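Local coordinates for protein glycerol-3-phosphate dehydrogenase [NAD(+)] (Dunaliella salina, PDB 6IUY) that joins a magnesium-binding phosphatase-like domain to an NAD-dependent glycerol-3-phosphate dehydrogenase, allowing dihydroxyacetone phosphate to be converted directly to glycerol, at residues K361-A366 / R398-D403; K253-K258 / G343-I348; T588-I593 / T601-Y606; I487-L492 / R605-C610; E127-S132 / R194-N199. All blocks are in the same frame, centred on the assembly; numbering follows the deposited sequence.

Interaction 1 (K361-A366 / R398-D403)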
# COMPACT_ATOMS: atom_id res chain seq x y z
N LYS A 361 32.71 -12.29 0.53
CA LYS A 361 33.76 -13.20 0.99
C LYS A 361 35.17 -12.68 0.67
O LYS A 361 36.07 -12.81 1.49
CB LYS A 361 33.58 -14.60 0.39
CG LYS A 361 32.62 -15.52 1.14
CD LYS A 361 32.66 -16.94 0.52
CE LYS A 361 32.58 -16.88 -1.02
NZ LYS A 361 32.67 -18.20 -1.72
N GLN A 362 35.37 -12.11 -0.52
CA GLN A 362 36.66 -11.54 -0.90
C GLN A 362 37.03 -10.38 -0.00
O GLN A 362 38.15 -10.29 0.45
CB GLN A 362 36.66 -11.04 -2.35
CG GLN A 362 36.70 -12.12 -3.43
CD GLN A 362 36.70 -11.52 -4.84
OE1 GLN A 362 37.49 -10.62 -5.16
NE2 GLN A 362 35.80 -12.02 -5.69
N LEU A 363 36.08 -9.47 0.23
CA LEU A 363 36.33 -8.30 1.07
C LEU A 363 36.61 -8.66 2.54
O LEU A 363 37.36 -7.96 3.21
CB LEU A 363 35.16 -7.33 1.01
CG LEU A 363 34.92 -6.63 -0.33
CD1 LEU A 363 33.63 -5.84 -0.28
CD2 LEU A 363 36.10 -5.73 -0.71
N ALA A 364 35.97 -9.72 3.03
CA ALA A 364 36.16 -10.20 4.39
C ALA A 364 37.60 -10.68 4.59
O ALA A 364 38.33 -10.16 5.44
CB ALA A 364 35.18 -11.34 4.71
N ALA A 365 37.97 -11.69 3.80
CA ALA A 365 39.33 -12.23 3.70
C ALA A 365 40.41 -11.16 3.64
O ALA A 365 41.46 -11.32 4.25
CB ALA A 365 39.44 -13.14 2.47
N ALA A 366 40.17 -10.07 2.92
CA ALA A 366 41.15 -8.99 2.81
C ALA A 366 41.21 -8.10 4.05
O ALA A 366 42.17 -7.35 4.22
CB ALA A 366 40.88 -8.12 1.59
N ARG A 398 26.33 -9.76 8.21
CA ARG A 398 26.86 -10.99 8.75
C ARG A 398 28.33 -11.22 8.35
O ARG A 398 29.13 -11.65 9.17
CB ARG A 398 26.01 -12.18 8.30
CG ARG A 398 26.63 -13.52 8.65
CD ARG A 398 25.69 -14.67 8.36
NE ARG A 398 24.47 -14.56 9.17
CZ ARG A 398 24.34 -15.07 10.38
NH1 ARG A 398 25.35 -15.74 10.93
NH2 ARG A 398 23.21 -14.93 11.05
N ILE A 399 28.68 -10.95 7.10
CA ILE A 399 29.99 -11.33 6.61
C ILE A 399 31.04 -10.24 6.81
O ILE A 399 32.20 -10.54 7.06
CB ILE A 399 29.95 -11.68 5.12
CG1 ILE A 399 29.22 -13.02 4.91
CG2 ILE A 399 31.37 -11.73 4.57
CD1 ILE A 399 28.85 -13.28 3.45
N LEU A 400 30.63 -8.98 6.70
CA LEU A 400 31.54 -7.86 6.83
C LEU A 400 31.43 -7.17 8.19
O LEU A 400 32.25 -6.31 8.51
CB LEU A 400 31.29 -6.85 5.71
CG LEU A 400 31.62 -7.39 4.32
CD1 LEU A 400 31.27 -6.37 3.24
CD2 LEU A 400 33.09 -7.77 4.27
N GLY A 401 30.40 -7.52 8.96
CA GLY A 401 30.23 -7.00 10.30
C GLY A 401 29.90 -5.53 10.40
O GLY A 401 30.16 -4.87 11.41
N ILE A 402 29.31 -4.99 9.34
CA ILE A 402 28.88 -3.60 9.35
C ILE A 402 27.37 -3.50 9.11
O ILE A 402 26.74 -4.41 8.56
CB ILE A 402 29.61 -2.78 8.30
CG1 ILE A 402 29.46 -3.44 6.93
CG2 ILE A 402 31.10 -2.65 8.65
CD1 ILE A 402 30.00 -2.58 5.81
N ASP A 403 26.80 -2.37 9.51
CA ASP A 403 25.38 -2.15 9.31
C ASP A 403 25.12 -1.75 7.87
O ASP A 403 25.93 -1.07 7.26
CB ASP A 403 24.85 -1.11 10.29
CG ASP A 403 24.58 -1.69 11.67
OD1 ASP A 403 23.41 -1.98 11.99
OD2 ASP A 403 25.56 -1.90 12.41
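L400 holds its CG opposite the carbonyl carbon (chi1 -65°) with a near-straight chi2 of 177°, and this extended shape delivers one methyl, CD2, to the helix that carries L363 and A364. I399 has the same kind of first torsion (chi1 -71°), which leaves its branch methyl CG2, rather than the longer CG1 arm, facing A364. The evidence for plain apolar packing is in the distances. L400 CD2 stands 3.9 Å from L363 CB and 3.7 Å from the backbone A364 N, while A364 CB touches I399 CG2 at 3.8 Å. A364 is therefore met by two methyls, its CB also lying 4.2 Å from L400 CD2. Its small side chain is consistent with the close approach of the two backbones, A364 CA to L400 CA being 5.7 Å. G401, with positive phi, is the first residue past the helix. In the Rossmann-type nucleotide-binding domain, the end of helix 392-400 meets helix 356-366 through I399 and L400. L363 and L400 both rest on F349 of strand 346-349, L363 also meets L337 and V341 of helix 337-342, and I399 reaches back to H357 and C360 of helix 356-366.

Interaction 2 (K253-K258 / G343-I348)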
# COMPACT_ATOMS: atom_id res chain seq x y z
N LYS A 253 39.08 18.28 11.30
CA LYS A 253 38.98 16.97 11.94
C LYS A 253 37.57 16.41 11.74
O LYS A 253 37.28 15.28 12.16
CB LYS A 253 39.34 17.05 13.42
CG LYS A 253 40.81 17.39 13.68
CD LYS A 253 41.74 16.42 12.96
CE LYS A 253 43.21 16.81 13.09
NZ LYS A 253 44.08 16.08 12.13
N LEU A 254 36.71 17.19 11.09
CA LEU A 254 35.40 16.70 10.65
C LEU A 254 35.59 15.54 9.68
O LEU A 254 36.39 15.65 8.74
CB LEU A 254 34.59 17.81 9.96
CG LEU A 254 33.91 18.88 10.81
CD1 LEU A 254 33.22 19.90 9.93
CD2 LEU A 254 32.92 18.26 11.76
N LYS A 255 34.88 14.43 9.89
CA LYS A 255 34.99 13.31 8.96
C LYS A 255 34.55 13.72 7.55
O LYS A 255 33.55 14.45 7.38
CB LYS A 255 34.18 12.10 9.44
CG LYS A 255 34.71 10.78 8.88
CD LYS A 255 33.85 9.60 9.30
CE LYS A 255 34.46 8.26 8.89
NZ LYS A 255 33.69 7.09 9.41
N ARG A 256 35.32 13.30 6.54
CA ARG A 256 34.94 13.48 5.14
C ARG A 256 34.88 12.11 4.50
O ARG A 256 35.90 11.42 4.37
CB ARG A 256 35.92 14.38 4.39
CG ARG A 256 35.41 14.80 3.04
CD ARG A 256 36.48 15.47 2.19
NE ARG A 256 36.86 16.78 2.71
CZ ARG A 256 38.04 17.05 3.25
NH1 ARG A 256 38.98 16.11 3.33
NH2 ARG A 256 38.30 18.28 3.70
N TYR A 257 33.68 11.70 4.10
CA TYR A 257 33.45 10.34 3.64
C TYR A 257 33.98 10.13 2.23
O TYR A 257 33.71 10.95 1.35
CB TYR A 257 31.96 10.01 3.71
CG TYR A 257 31.46 9.83 5.12
CD1 TYR A 257 31.14 10.92 5.93
CD2 TYR A 257 31.31 8.56 5.65
CE1 TYR A 257 30.69 10.73 7.24
CE2 TYR A 257 30.85 8.36 6.94
CZ TYR A 257 30.55 9.45 7.73
OH TYR A 257 30.11 9.24 9.01
N LYS A 258 34.79 9.09 2.02
CA LYS A 258 35.15 8.67 0.65
C LYS A 258 34.13 7.63 0.20
O LYS A 258 33.86 6.69 0.94
CB LYS A 258 36.56 8.06 0.56
CG LYS A 258 37.74 9.01 0.85
CD LYS A 258 39.08 8.35 0.43
CE LYS A 258 40.24 8.75 1.33
NZ LYS A 258 40.36 10.22 1.50
N GLY A 343 40.09 2.60 0.86
CA GLY A 343 39.99 3.89 1.53
C GLY A 343 38.58 4.34 1.91
O GLY A 343 38.38 5.44 2.42
N ALA A 344 37.59 3.47 1.69
CA ALA A 344 36.20 3.91 1.62
C ALA A 344 35.50 3.95 2.96
O ALA A 344 35.51 2.96 3.69
CB ALA A 344 35.41 3.01 0.66
N ASP A 345 34.85 5.08 3.24
CA ASP A 345 34.02 5.25 4.44
C ASP A 345 32.55 4.90 4.15
O ASP A 345 31.82 4.46 5.03
CB ASP A 345 34.12 6.70 4.94
CG ASP A 345 35.56 7.14 5.14
OD1 ASP A 345 36.18 6.65 6.10
OD2 ASP A 345 36.05 7.96 4.34
N ALA A 346 32.15 5.11 2.91
CA ALA A 346 30.79 4.88 2.46
C ALA A 346 30.79 3.88 1.32
O ALA A 346 31.24 4.20 0.23
CB ALA A 346 30.14 6.19 2.03
N LEU A 347 30.30 2.67 1.57
CA LEU A 347 30.23 1.64 0.53
C LEU A 347 28.82 1.46 -0.02
O LEU A 347 27.90 1.17 0.73
CB LEU A 347 30.70 0.28 1.08
CG LEU A 347 32.17 -0.01 1.34
CD1 LEU A 347 32.32 -1.45 1.85
CD2 LEU A 347 32.95 0.18 0.06
N ILE A 348 28.68 1.58 -1.34
CA ILE A 348 27.44 1.28 -2.03
C ILE A 348 27.58 -0.08 -2.73
O ILE A 348 28.46 -0.28 -3.56
CB ILE A 348 27.09 2.39 -3.05
CG1 ILE A 348 27.02 3.73 -2.35
CG2 ILE A 348 25.76 2.12 -3.73
CD1 ILE A 348 27.05 4.92 -3.26
O HOH W 1 35.40 5.12 7.79
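D345 grips the backbone of K258 from both its side chain and its main chain. K258 N donates to D345 OD2 at 2.9 Å, nearly straight (168°), using the anti lone pair of that oxygen. In return K258 O accepts from two successive amides: D345 N at 3.0 Å, in the carbonyl plane, and A346 N at 3.0 Å, tilted 24° from it. D345 CB also packs against the ring of Y257, 3.4 Å from Y257 CD2. K255, extended beyond CG, brings NZ to 4.2 Å from D345 OD1, beyond salt-bridge range. A water lies between them, although its 2.4 Å separation from D345 OD1 is so short that its position is doubtful. Next outward, K255 CD sits over one face of the Y257 ring, K255 O accepts from R124 NH1, and Y257 OH has a weak hydrogen bond to K374 NZ. Replacing D345 by a leucine would probably leave K258 N without this acceptor and take from K255 the carboxylate near its ammonium. The carboxylate thus appears to take the place of a backbone acceptor where the parallel pairing of strands 257-262 and 346-349 begins, and the neighbouring lysine probably helps to stabilise its negative charge.

Interaction 3 (T588-I593 / T601-Y606)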
# COMPACT_ATOMS: atom_id res chain seq x y z
N THR A 588 4.45 -20.18 -6.74
CA THR A 588 4.70 -21.57 -7.07
C THR A 588 4.38 -21.90 -8.52
O THR A 588 5.15 -22.63 -9.17
CB THR A 588 3.90 -22.51 -6.16
OG1 THR A 588 4.45 -22.45 -4.84
CG2 THR A 588 3.98 -23.96 -6.66
N THR A 589 3.27 -21.39 -9.05
CA THR A 589 2.97 -21.76 -10.43
C THR A 589 3.89 -21.02 -11.39
O THR A 589 4.19 -21.54 -12.46
CB THR A 589 1.48 -21.55 -10.82
OG1 THR A 589 1.33 -20.40 -11.66
CG2 THR A 589 0.59 -21.43 -9.61
N ILE A 590 4.38 -19.84 -11.02
CA ILE A 590 5.41 -19.18 -11.84
C ILE A 590 6.70 -20.02 -11.96
O ILE A 590 7.29 -20.10 -13.04
CB ILE A 590 5.79 -17.80 -11.27
CG1 ILE A 590 4.63 -16.81 -11.44
CG2 ILE A 590 7.05 -17.28 -11.94
CD1 ILE A 590 4.87 -15.45 -10.78
N ASN A 591 7.12 -20.64 -10.85
CA ASN A 591 8.32 -21.48 -10.85
C ASN A 591 8.10 -22.78 -11.60
O ASN A 591 8.95 -23.24 -12.37
CB ASN A 591 8.78 -21.77 -9.41
CG ASN A 591 10.23 -22.25 -9.34
OD1 ASN A 591 10.50 -23.45 -9.25
ND2 ASN A 591 11.17 -21.30 -9.38
N ARG A 592 6.94 -23.38 -11.38
CA ARG A 592 6.54 -24.56 -12.11
C ARG A 592 6.44 -24.31 -13.62
O ARG A 592 6.67 -25.22 -14.42
CB ARG A 592 5.22 -25.08 -11.54
CG ARG A 592 5.35 -25.61 -10.13
CD ARG A 592 4.98 -27.08 -10.11
NE ARG A 592 3.54 -27.25 -9.98
CZ ARG A 592 2.86 -28.36 -10.27
NH1 ARG A 592 3.48 -29.43 -10.76
NH2 ARG A 592 1.55 -28.37 -10.10
N ILE A 593 6.10 -23.08 -14.00
CA ILE A 593 6.03 -22.69 -15.43
C ILE A 593 7.42 -22.49 -16.02
O ILE A 593 7.74 -23.02 -17.08
CB ILE A 593 5.21 -21.39 -15.62
CG1 ILE A 593 3.73 -21.67 -15.34
CG2 ILE A 593 5.39 -20.82 -17.04
CD1 ILE A 593 2.90 -20.46 -15.31
N THR A 601 0.04 -21.22 -20.12
CA THR A 601 -1.36 -20.79 -20.19
C THR A 601 -2.09 -20.88 -18.86
O THR A 601 -3.18 -20.33 -18.71
CB THR A 601 -2.15 -21.61 -21.21
OG1 THR A 601 -2.24 -22.96 -20.76
CG2 THR A 601 -1.49 -21.59 -22.58
N MET A 602 -1.50 -21.57 -17.88
CA MET A 602 -2.11 -21.72 -16.56
C MET A 602 -1.77 -20.60 -15.59
O MET A 602 -2.03 -20.72 -14.39
CB MET A 602 -1.71 -23.06 -15.93
CG MET A 602 -2.36 -24.30 -16.55
SD MET A 602 -4.16 -24.30 -16.43
CE MET A 602 -4.40 -24.23 -14.67
N ILE A 603 -1.19 -19.51 -16.09
CA ILE A 603 -0.69 -18.46 -15.19
C ILE A 603 -1.83 -17.75 -14.44
O ILE A 603 -1.65 -17.37 -13.29
CB ILE A 603 0.16 -17.42 -15.95
CG1 ILE A 603 0.92 -16.50 -14.98
CG2 ILE A 603 -0.68 -16.59 -16.89
CD1 ILE A 603 2.03 -17.15 -14.25
N LEU A 604 -2.99 -17.57 -15.06
CA LEU A 604 -4.09 -16.93 -14.35
C LEU A 604 -4.86 -17.95 -13.49
O LEU A 604 -5.79 -17.59 -12.79
CB LEU A 604 -5.05 -16.23 -15.32
CG LEU A 604 -4.41 -15.21 -16.27
CD1 LEU A 604 -5.38 -14.84 -17.39
CD2 LEU A 604 -3.98 -13.97 -15.49
N ARG A 605 -4.44 -19.21 -13.55
CA ARG A 605 -5.09 -20.28 -12.80
C ARG A 605 -4.22 -20.78 -11.66
O ARG A 605 -4.14 -21.99 -11.41
CB ARG A 605 -5.44 -21.46 -13.72
CG ARG A 605 -6.64 -21.22 -14.64
CD ARG A 605 -7.93 -21.74 -14.02
NE ARG A 605 -9.01 -21.82 -15.00
CZ ARG A 605 -9.18 -22.82 -15.87
NH1 ARG A 605 -8.34 -23.85 -15.89
NH2 ARG A 605 -10.20 -22.78 -16.72
N TYR A 606 -3.57 -19.84 -10.98
CA TYR A 606 -2.59 -20.17 -9.95
C TYR A 606 -3.17 -20.98 -8.77
O TYR A 606 -2.53 -21.92 -8.31
CB TYR A 606 -1.94 -18.89 -9.43
CG TYR A 606 -2.93 -17.79 -9.12
CD1 TYR A 606 -3.54 -17.72 -7.87
CD2 TYR A 606 -3.25 -16.84 -10.07
CE1 TYR A 606 -4.45 -16.70 -7.58
CE2 TYR A 606 -4.15 -15.82 -9.79
CZ TYR A 606 -4.74 -15.76 -8.55
OH TYR A 606 -5.63 -14.74 -8.29
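Helix 585-594 and the loop that folds back over it before the short helix 606-609 meet through I590, I593 and T589 on one side and I603 and Y606 on the other, in the helical C-terminal part of the dehydrogenase. The hub is I603 CD1. With CG1 anti to the backbone N (chi1 -168°) and chi2 turned to 71°, it reaches between two isoleucines of the helix. It lies 3.6 Å from I593 CD1, the two side chains crossing at about a right angle, and 3.8 Å from I590 CG1. I590 and I593 continue onto I466 and I473 of helix 454-477, and I603 onto L477. One turn before I593, T589 points its methyl at the start of the next helix: CG2 lies 3.4 Å from Y606 O and 3.6 Å from Y606 CB. Y606 itself holds its ring away from this helix, with I603 O in plane at the ring edge and its OH hydrogen-bonded to E423 OE1 of the second subunit. The contact is therefore almost wholly apolar. T589 OG1, at an unusual chi1 of 106°, is buried here without a partner in the model, and burying this hydroxyl unpaired probably costs some stability.

Interaction 4 (I487-L492 / R605-C610)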
# COMPACT_ATOMS: atom_id res chain seq x y z
N ILE A 487 -2.71 -10.81 -11.77
CA ILE A 487 -1.35 -11.29 -11.48
C ILE A 487 -0.66 -10.33 -10.53
O ILE A 487 -0.05 -10.75 -9.55
CB ILE A 487 -0.52 -11.45 -12.75
CG1 ILE A 487 -1.20 -12.46 -13.67
CG2 ILE A 487 0.92 -11.91 -12.40
CD1 ILE A 487 -0.62 -12.53 -15.08
N LEU A 488 -0.77 -9.04 -10.79
CA LEU A 488 -0.16 -8.06 -9.90
C LEU A 488 -0.79 -8.05 -8.50
O LEU A 488 -0.07 -7.97 -7.48
CB LEU A 488 -0.22 -6.67 -10.52
CG LEU A 488 1.12 -6.39 -11.24
CD1 LEU A 488 1.33 -7.42 -12.35
CD2 LEU A 488 1.17 -4.97 -11.80
N ARG A 489 -2.12 -8.12 -8.46
CA ARG A 489 -2.84 -8.14 -7.19
C ARG A 489 -2.41 -9.32 -6.35
O ARG A 489 -2.03 -9.16 -5.19
CB ARG A 489 -4.36 -8.19 -7.40
CG ARG A 489 -5.10 -8.01 -6.08
CD ARG A 489 -6.38 -8.80 -5.98
NE ARG A 489 -6.25 -10.17 -6.47
CZ ARG A 489 -5.78 -11.18 -5.75
NH1 ARG A 489 -5.36 -10.97 -4.52
NH2 ARG A 489 -5.73 -12.40 -6.28
N GLN A 490 -2.48 -10.52 -6.93
CA GLN A 490 -2.07 -11.72 -6.21
C GLN A 490 -0.57 -11.65 -5.84
O GLN A 490 -0.15 -12.05 -4.74
CB GLN A 490 -2.35 -12.95 -7.06
CG GLN A 490 -1.96 -14.26 -6.41
CD GLN A 490 -2.83 -14.62 -5.21
OE1 GLN A 490 -3.94 -14.10 -5.04
NE2 GLN A 490 -2.32 -15.51 -4.36
N GLY A 491 0.24 -11.13 -6.75
CA GLY A 491 1.65 -11.00 -6.50
C GLY A 491 1.93 -10.10 -5.33
O GLY A 491 2.73 -10.43 -4.45
N LEU A 492 1.28 -8.95 -5.29
CA LEU A 492 1.50 -8.02 -4.20
C LEU A 492 1.05 -8.65 -2.88
O LEU A 492 1.70 -8.51 -1.84
CB LEU A 492 0.75 -6.71 -4.46
CG LEU A 492 0.94 -5.62 -3.42
CD1 LEU A 492 2.43 -5.35 -3.23
CD2 LEU A 492 0.20 -4.35 -3.86
N ARG A 605 -4.44 -19.21 -13.55
CA ARG A 605 -5.09 -20.28 -12.80
C ARG A 605 -4.22 -20.78 -11.66
O ARG A 605 -4.14 -21.99 -11.41
CB ARG A 605 -5.44 -21.46 -13.72
CG ARG A 605 -6.64 -21.22 -14.64
CD ARG A 605 -7.93 -21.74 -14.02
NE ARG A 605 -9.01 -21.82 -15.00
CZ ARG A 605 -9.18 -22.82 -15.87
NH1 ARG A 605 -8.34 -23.85 -15.89
NH2 ARG A 605 -10.20 -22.78 -16.72
N TYR A 606 -3.57 -19.84 -10.98
CA TYR A 606 -2.59 -20.17 -9.95
C TYR A 606 -3.17 -20.98 -8.77
O TYR A 606 -2.53 -21.92 -8.31
CB TYR A 606 -1.94 -18.89 -9.43
CG TYR A 606 -2.93 -17.79 -9.12
CD1 TYR A 606 -3.54 -17.72 -7.87
CD2 TYR A 606 -3.25 -16.84 -10.07
CE1 TYR A 606 -4.45 -16.70 -7.58
CE2 TYR A 606 -4.15 -15.82 -9.79
CZ TYR A 606 -4.74 -15.76 -8.55
OH TYR A 606 -5.63 -14.74 -8.29
N ARG A 607 -4.36 -20.62 -8.29
CA ARG A 607 -5.03 -21.37 -7.22
C ARG A 607 -5.09 -22.86 -7.53
O ARG A 607 -5.10 -23.70 -6.64
CB ARG A 607 -6.46 -20.83 -6.99
CG ARG A 607 -6.58 -19.71 -5.95
CD ARG A 607 -7.58 -18.64 -6.39
NE ARG A 607 -7.30 -17.36 -5.73
CZ ARG A 607 -7.98 -16.22 -5.93
NH1 ARG A 607 -9.01 -16.19 -6.77
NH2 ARG A 607 -7.64 -15.11 -5.27
N VAL A 608 -5.10 -23.18 -8.82
CA VAL A 608 -5.22 -24.56 -9.27
C VAL A 608 -3.89 -25.12 -9.76
O VAL A 608 -3.57 -26.29 -9.52
CB VAL A 608 -6.25 -24.69 -10.40
CG1 VAL A 608 -6.20 -26.08 -11.00
CG2 VAL A 608 -7.64 -24.35 -9.89
N ALA A 609 -3.13 -24.29 -10.46
CA ALA A 609 -1.87 -24.72 -11.06
C ALA A 609 -0.79 -25.03 -10.02
O ALA A 609 0.19 -25.73 -10.31
CB ALA A 609 -1.37 -23.65 -12.02
N CYS A 610 -0.95 -24.53 -8.80
CA CYS A 610 0.07 -24.76 -7.79
C CYS A 610 0.07 -26.22 -7.35
O CYS A 610 1.12 -26.76 -6.98
CB CYS A 610 -0.15 -23.85 -6.58
SG CYS A 610 -1.73 -24.10 -5.78
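Y606, the first residue of helix 606-609 after the N-cap R605, takes the side chain of Q490 over one face of its ring. Q490 CG makes a CH-pi contact, 4.0 Å from the ring centroid and 23° off the normal. The amide beyond it lies at 24° to the ring plane. This overlap follows from CG standing anti to the backbone N and the bend at chi2 (69°), which lays the glutamine along the ring. Q490 OE1 accepts from R489 NH2 at 2.8 Å, in the carbonyl plane, and Q490 NE2 hydrogen-bonds to E494. A leucine in place of Q490 would probably cost R489 NH2 this acceptor, E494 its amide donor and the Y606 ring the amide over it. The contact joins helix 481-502 of the all-helical domain to the short last helix, 606-609, beside the dimer interface: the E423 of the second subunit that holds Y606 OH also forms a salt bridge to R489 NE through OE2. R489 NH2 stands 3.1 Å from Y606 OH, which lies near the guanidinium plane. R607 follows, with Y606 OH 3.6 Å above its guanidinium and its NH2 3.5 Å from R489 NH2, like charges close but not hydrogen-bonded.

Interaction 5 (E127-S132 / R194-N199); sequences EVFLIS and RKYPYN
F129 turns an edge of its ring to two tyrosines: its CZ lies 3.6 Å from Y196 CE2, and its CE2 lies 4.2 Å from Y198 CE2. The contact belongs to the haloacid dehalogenase-like domain, whose core is a Rossmann-like parallel sheet: strand 127-131 lies beside strand 37-40, and the segment between helix 184-195 and strand 201-205 brings Y196 and Y198 to the side chains of strand 127-131. With Y196 the geometry is an offset edge-to-face pair, the F129 edge toward the Y196 face, with centroids 5.7 Å apart and planes at 65°. K195 CG lies over one face of Y196, offset toward the rim, and Y196 CB is similarly placed over one face of Y198. Both tyrosines start out toward the strand, and a shared first torsion, CG opposite the carbonyl carbon (chi1 -57° in Y196), sets their rings against F129 and E127. F129 is further packed by A37, C39 and I192. E127 is bent at chi2 (-112°), and its OE1 is bridged to Y196 through a water, 2.7 Å from E127 OE1 and 2.8 Å from Y196 OH. A bond from Y198 OH to the same oxygen is weak and doubtful, because that hydroxyl is modelled too close to E127 CG. The other carboxylate oxygen, E127 OE2, accepts from N152 ND2, an amide nitrogen that also bonds to V128 O.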
# COMPACT_ATOMS: atom_id res chain seq x y z
N GLU A 127 23.05 18.68 14.74
CA GLU A 127 22.29 19.82 15.26
C GLU A 127 23.16 20.73 16.11
O GLU A 127 23.96 20.27 16.93
CB GLU A 127 21.06 19.37 16.07
CG GLU A 127 19.76 19.41 15.24
CD GLU A 127 18.78 20.48 15.70
OE1 GLU A 127 18.09 20.22 16.70
OE2 GLU A 127 18.68 21.55 15.06
N VAL A 128 22.99 22.03 15.91
CA VAL A 128 23.80 23.02 16.58
C VAL A 128 22.96 23.83 17.56
O VAL A 128 21.85 24.28 17.24
CB VAL A 128 24.48 23.96 15.56
CG1 VAL A 128 25.01 25.22 16.24
CG2 VAL A 128 25.59 23.20 14.82
N PHE A 129 23.50 23.98 18.77
CA PHE A 129 22.88 24.79 19.81
C PHE A 129 23.80 25.92 20.29
O PHE A 129 25.02 25.76 20.35
CB PHE A 129 22.49 23.94 21.01
CG PHE A 129 21.46 22.91 20.72
CD1 PHE A 129 20.12 23.16 20.98
CD2 PHE A 129 21.82 21.67 20.22
CE1 PHE A 129 19.16 22.21 20.73
CE2 PHE A 129 20.86 20.71 19.96
CZ PHE A 129 19.53 20.99 20.21
N LEU A 130 23.19 27.04 20.63
CA LEU A 130 23.85 28.03 21.46
C LEU A 130 23.39 27.85 22.91
O LEU A 130 22.19 27.76 23.19
CB LEU A 130 23.53 29.44 20.96
CG LEU A 130 23.84 29.70 19.49
CD1 LEU A 130 23.44 31.09 19.08
CD2 LEU A 130 25.31 29.48 19.23
N ILE A 131 24.35 27.78 23.84
CA ILE A 131 24.04 27.77 25.28
C ILE A 131 24.86 28.85 25.98
O ILE A 131 26.09 28.78 25.99
CB ILE A 131 24.31 26.40 25.93
CG1 ILE A 131 23.61 25.27 25.18
CG2 ILE A 131 23.87 26.41 27.39
CD1 ILE A 131 23.83 23.89 25.79
N SER A 132 24.18 29.84 26.55
CA SER A 132 24.84 31.03 27.06
C SER A 132 24.30 31.42 28.43
O SER A 132 23.15 31.12 28.78
CB SER A 132 24.70 32.19 26.08
OG SER A 132 24.81 33.45 26.72
N ARG A 194 17.02 14.79 26.62
CA ARG A 194 15.72 14.17 26.88
C ARG A 194 14.73 14.47 25.77
O ARG A 194 13.70 13.82 25.64
CB ARG A 194 15.11 14.68 28.18
CG ARG A 194 15.95 14.55 29.41
CD ARG A 194 15.30 15.37 30.53
NE ARG A 194 13.94 14.91 30.81
CZ ARG A 194 13.54 14.49 32.01
NH1 ARG A 194 14.39 14.50 33.02
NH2 ARG A 194 12.29 14.08 32.20
N LYS A 195 15.03 15.49 24.99
CA LYS A 195 14.12 15.99 23.97
C LYS A 195 14.41 15.36 22.62
O LYS A 195 13.51 15.20 21.80
CB LYS A 195 14.24 17.50 23.88
CG LYS A 195 13.33 18.18 22.89
CD LYS A 195 13.45 19.68 23.05
CE LYS A 195 12.50 20.40 22.16
NZ LYS A 195 12.73 21.83 22.31
N TYR A 196 15.68 15.02 22.39
CA TYR A 196 16.11 14.55 21.08
C TYR A 196 16.78 13.19 21.16
O TYR A 196 17.26 12.79 22.22
CB TYR A 196 17.06 15.54 20.43
CG TYR A 196 16.55 16.97 20.23
CD1 TYR A 196 15.84 17.32 19.09
CD2 TYR A 196 16.84 17.97 21.17
CE1 TYR A 196 15.40 18.62 18.90
CE2 TYR A 196 16.41 19.27 20.99
CZ TYR A 196 15.69 19.60 19.85
OH TYR A 196 15.26 20.89 19.65
N PRO A 197 16.83 12.48 20.03
CA PRO A 197 17.46 11.16 19.96
C PRO A 197 18.98 11.26 19.86
O PRO A 197 19.60 10.42 19.22
CB PRO A 197 16.86 10.56 18.69
CG PRO A 197 16.55 11.75 17.83
CD PRO A 197 16.21 12.88 18.75
N TYR A 198 19.57 12.28 20.49
CA TYR A 198 21.00 12.53 20.37
C TYR A 198 21.74 11.78 21.46
O TYR A 198 21.28 11.75 22.59
CB TYR A 198 21.31 14.02 20.47
CG TYR A 198 20.63 14.85 19.42
CD1 TYR A 198 20.30 14.29 18.19
CD2 TYR A 198 20.31 16.19 19.65
CE1 TYR A 198 19.67 15.03 17.22
CE2 TYR A 198 19.67 16.94 18.68
CZ TYR A 198 19.36 16.35 17.46
OH TYR A 198 18.73 17.07 16.46
N ASN A 199 22.87 11.16 21.12
CA ASN A 199 23.62 10.40 22.11
C ASN A 199 25.00 11.02 22.38
O ASN A 199 25.45 11.05 23.53
CB ASN A 199 23.76 8.95 21.66
CG ASN A 199 22.41 8.22 21.64
OD1 ASN A 199 21.71 8.16 22.66
ND2 ASN A 199 22.04 7.67 20.49
O HOH W 2 15.87 21.80 17.05

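In the fold
The contacts fall into three groups. Interactions 3 and 4 share R605 and Y606, their centres about 7 Å apart, and are tied by R592 NH2 to A609 O at 3.0 Å, a probable hydrogen bond; both touch the second subunit. Interactions 1 and 2 lie in the nucleotide-binding domain, centres about 17 Å apart and linked by strand 346-349 running on to helix 356-366. Interaction 5 is in the phosphatase-like domain, its centre about 57 Å from that of interaction 3. None lies at a site: the L363 side chain is about 12 Å from bound NAD, that of I590 about 13 Å from dihydroxyacetone phosphate, and that of F129 about 10 Å from that of the magnesium ligand D41.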